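Local coordinates for protein Pcdhgb2 (Mus musculus, PDB 5SZR), which is a clustered protocadherin, represented here by extracellular cadherin domains 3-6, and probably mediates calcium-dependent cell adhesion that may help specify neuronal connections in the brain, at residues Phe10-Arg15 against Cys94-Lys99. Residues are numbered along the deposited sequence; the frame is centred on the assembly and turned at random.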
ATOM      1  N   PHE A  10     -75.659  10.202  10.592  1.00 53.19           N
ATOM      2  CA  PHE A  10     -74.962   9.028  11.094  1.00 56.55           C
ATOM      3  C   PHE A  10     -73.455   9.220  10.931  1.00 56.76           C
ATOM      4  O   PHE A  10     -73.000   9.885   9.998  1.00 56.68           O
ATOM      5  CB  PHE A  10     -75.398   7.761  10.347  1.00 58.25           C
ATOM      6  CG  PHE A  10     -76.881   7.484  10.400  1.00 60.31           C
ATOM      7  CD1 PHE A  10     -77.398   6.575  11.310  1.00 61.99           C
ATOM      8  CD2 PHE A  10     -77.753   8.109   9.521  1.00 60.48           C
ATOM      9  CE1 PHE A  10     -78.761   6.308  11.356  1.00 64.21           C
ATOM     10  CE2 PHE A  10     -79.112   7.848   9.561  1.00 62.86           C
ATOM     11  CZ  PHE A  10     -79.617   6.945  10.479  1.00 64.09           C
ATOM     12  N   SER A  11     -72.681   8.627  11.841  1.00 58.75           N
ATOM     13  CA  SER A  11     -71.222   8.707  11.792  1.00 61.60           C
ATOM     14  C   SER A  11     -70.630   7.310  11.917  1.00 63.50           C
ATOM     15  O   SER A  11     -70.930   6.589  12.875  1.00 68.32           O
ATOM     16  CB  SER A  11     -70.673   9.615  12.896  1.00 63.96           C
ATOM     17  OG  SER A  11     -70.979  10.974  12.641  1.00 69.70           O
ATOM     18  N   VAL A  12     -69.793   6.933  10.949  1.00 59.44           N
ATOM     19  CA  VAL A  12     -69.073   5.666  10.975  1.00 60.08           C
ATOM     20  C   VAL A  12     -67.609   5.928  10.648  1.00 59.34           C
ATOM     21  O   VAL A  12     -67.272   6.901   9.967  1.00 59.38           O
ATOM     22  CB  VAL A  12     -69.668   4.629   9.991  1.00 58.63           C
ATOM     23  CG1 VAL A  12     -71.105   4.313  10.347  1.00 56.77           C
ATOM     24  CG2 VAL A  12     -69.563   5.126   8.557  1.00 58.77           C
ATOM     25  N   THR A  13     -66.735   5.056  11.148  1.00 59.97           N
ATOM     26  CA  THR A  13     -65.312   5.096  10.834  1.00 59.62           C
ATOM     27  C   THR A  13     -64.907   3.812  10.124  1.00 58.89           C
ATOM     28  O   THR A  13     -65.400   2.728  10.448  1.00 58.33           O
ATOM     29  CB  THR A  13     -64.442   5.276  12.087  1.00 60.78           C
ATOM     30  OG1 THR A  13     -64.457   4.071  12.863  1.00 63.54           O
ATOM     31  CG2 THR A  13     -64.939   6.434  12.935  1.00 58.39           C
ATOM     32  N   LEU A  14     -64.002   3.935   9.158  1.00 60.62           N
ATOM     33  CA  LEU A  14     -63.497   2.794   8.409  1.00 62.54           C
ATOM     34  C   LEU A  14     -61.978   2.828   8.369  1.00 66.51           C
ATOM     35  O   LEU A  14     -61.376   3.884   8.149  1.00 70.72           O
ATOM     36  CB  LEU A  14     -64.037   2.774   6.972  1.00 62.04           C
ATOM     37  CG  LEU A  14     -65.549   2.783   6.742  1.00 61.80           C
ATOM     38  CD1 LEU A  14     -65.856   2.738   5.248  1.00 60.68           C
ATOM     39  CD2 LEU A  14     -66.219   1.628   7.470  1.00 62.92           C
ATOM     40  N   ARG A  15     -61.361   1.672   8.597  1.00 66.79           N
ATOM     41  CA  ARG A  15     -59.931   1.539   8.368  0.53 66.25           C
ATOM     42  C   ARG A  15     -59.656   1.544   6.870  1.00 68.55           C
ATOM     43  O   ARG A  15     -60.400   0.950   6.085  1.00 65.99           O
ATOM     44  CB  ARG A  15     -59.406   0.255   9.008  0.53 72.40           C
ATOM     45  CG  ARG A  15     -59.456   0.250  10.532  0.53 68.49           C
ATOM     46  CD  ARG A  15     -59.142  -1.131  11.090  0.53 72.79           C
ATOM     47  NE  ARG A  15     -58.853  -1.101  12.521  0.53 71.63           N
ATOM     48  CZ  ARG A  15     -59.762  -1.269  13.477  0.53 70.68           C
ATOM     49  NH1 ARG A  15     -59.399  -1.224  14.750  0.53 71.01           N
ATOM     50  NH2 ARG A  15     -61.034  -1.478  13.160  0.53 68.65           N
ATOM     51  N   CYS A  94     -81.064  11.997   4.811  1.00 64.86           N
ATOM     52  CA  CYS A  94     -80.165  11.867   5.946  1.00 62.78           C
ATOM     53  C   CYS A  94     -78.735  11.874   5.427  1.00 58.96           C
ATOM     54  O   CYS A  94     -78.484  11.632   4.243  1.00 59.56           O
ATOM     55  CB  CYS A  94     -80.439  10.595   6.753  1.00 63.91           C
ATOM     56  SG  CYS A  94     -79.781   9.092   6.008  1.00 63.72           S
ATOM     57  N   SER A  95     -77.795  12.157   6.324  1.00 55.01           N
ATOM     58  CA  SER A  95     -76.385  12.232   5.971  1.00 55.46           C
ATOM     59  C   SER A  95     -75.577  11.237   6.792  1.00 57.29           C
ATOM     60  O   SER A  95     -75.913  10.932   7.941  1.00 59.13           O
ATOM     61  CB  SER A  95     -75.825  13.645   6.173  1.00 52.01           C
ATOM     62  OG  SER A  95     -76.276  14.518   5.153  1.00 52.70           O
ATOM     63  N   ILE A  96     -74.508  10.732   6.184  1.00 53.80           N
ATOM     64  CA  ILE A  96     -73.624   9.753   6.802  1.00 54.17           C
ATOM     65  C   ILE A  96     -72.199  10.245   6.604  1.00 54.60           C
ATOM     66  O   ILE A  96     -71.688  10.241   5.478  1.00 55.44           O
ATOM     67  CB  ILE A  96     -73.806   8.354   6.207  1.00 55.39           C
ATOM     68  CG1 ILE A  96     -75.248   7.892   6.404  1.00 59.34           C
ATOM     69  CG2 ILE A  96     -72.829   7.373   6.842  1.00 53.46           C
ATOM     70  CD1 ILE A  96     -75.701   6.911   5.378  1.00 61.35           C
ATOM     71  N   GLN A  97     -71.560  10.672   7.688  1.00 53.65           N
ATOM     72  CA  GLN A  97     -70.198  11.188   7.635  1.00 55.15           C
ATOM     73  C   GLN A  97     -69.239  10.039   7.919  1.00 56.42           C
ATOM     74  O   GLN A  97     -69.199   9.515   9.038  1.00 57.81           O
ATOM     75  CB  GLN A  97     -70.020  12.330   8.627  1.00 54.94           C
ATOM     76  CG  GLN A  97     -70.826  13.551   8.248  1.00 58.31           C
ATOM     77  CD  GLN A  97     -70.626  14.702   9.196  1.00 63.02           C
ATOM     78  OE1 GLN A  97     -69.499  15.142   9.431  1.00 68.66           O
ATOM     79  NE2 GLN A  97     -71.722  15.203   9.748  1.00 61.81           N
ATOM     80  N   VAL A  98     -68.481   9.642   6.900  1.00 53.98           N
ATOM     81  CA  VAL A  98     -67.603   8.482   6.967  1.00 54.04           C
ATOM     82  C   VAL A  98     -66.190   8.969   7.242  1.00 57.17           C
ATOM     83  O   VAL A  98     -65.599   9.692   6.428  1.00 57.99           O
ATOM     84  CB  VAL A  98     -67.661   7.657   5.673  1.00 53.69           C
ATOM     85  CG1 VAL A  98     -66.686   6.495   5.745  1.00 54.04           C
ATOM     86  CG2 VAL A  98     -69.079   7.156   5.429  1.00 51.87           C
ATOM     87  N   LYS A  99     -65.651   8.575   8.389  1.00 57.50           N
ATOM     88  CA  LYS A  99     -64.296   8.927   8.788  1.00 59.24           C
ATOM     89  C   LYS A  99     -63.365   7.771   8.446  1.00 58.76           C
ATOM     90  O   LYS A  99     -63.692   6.606   8.699  1.00 55.40           O
ATOM     91  CB  LYS A  99     -64.247   9.246  10.281  1.00 61.77           C
ATOM     92  CG  LYS A  99     -62.856   9.416  10.840  1.00 68.31           C
ATOM     93  CD  LYS A  99     -62.906   9.745  12.324  1.00 71.65           C
ATOM     94  CE  LYS A  99     -61.504   9.817  12.913  1.00 75.78           C
ATOM     95  NZ  LYS A  99     -61.517  10.130  14.369  1.00 77.25           N
TER
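Parallel beta pairing joins F10-R15, on an outermost strand of a four-stranded sheet, to C94-K99 in the first cadherin domain of the chain. F10, V12 and L14 each donate a backbone N-H, to the carbonyls of S95, Q97 and K99. The carbonyls of F10 and V12 accept from Q97 N and K99 N. The bond from V12 N to Q97 O is the longest of the five, at 3.3 Å, and its donor is tilted from the carbonyl plane. This is the cadherin Greek-key sandwich, where the A' strand pairs parallel with the final strand, G. On the inner face, F10 and I96 meet L25, V12 and L14 meet V24, and V98 packs on Y78 and L80 of its own sheet. F10 chi1 of -57° sets CG beside the backbone N, and the ring edge reaches S95 O and C94 SG, the latter 3.8 Å from CE2. I96 CG1 packs 3.9 Å from F10 CB. With an alanine replacing F10, C94 SG would lose this ring edge and a gap would probably open beside L25 and V27. V98 touches V12 CG2 through CG2 (3.8 Å) and L14 CD1 through CG1 (3.9 Å). On the outer face, T13 CG2 lies 3.9 Å from K99 CD, alongside the extended lysine chain.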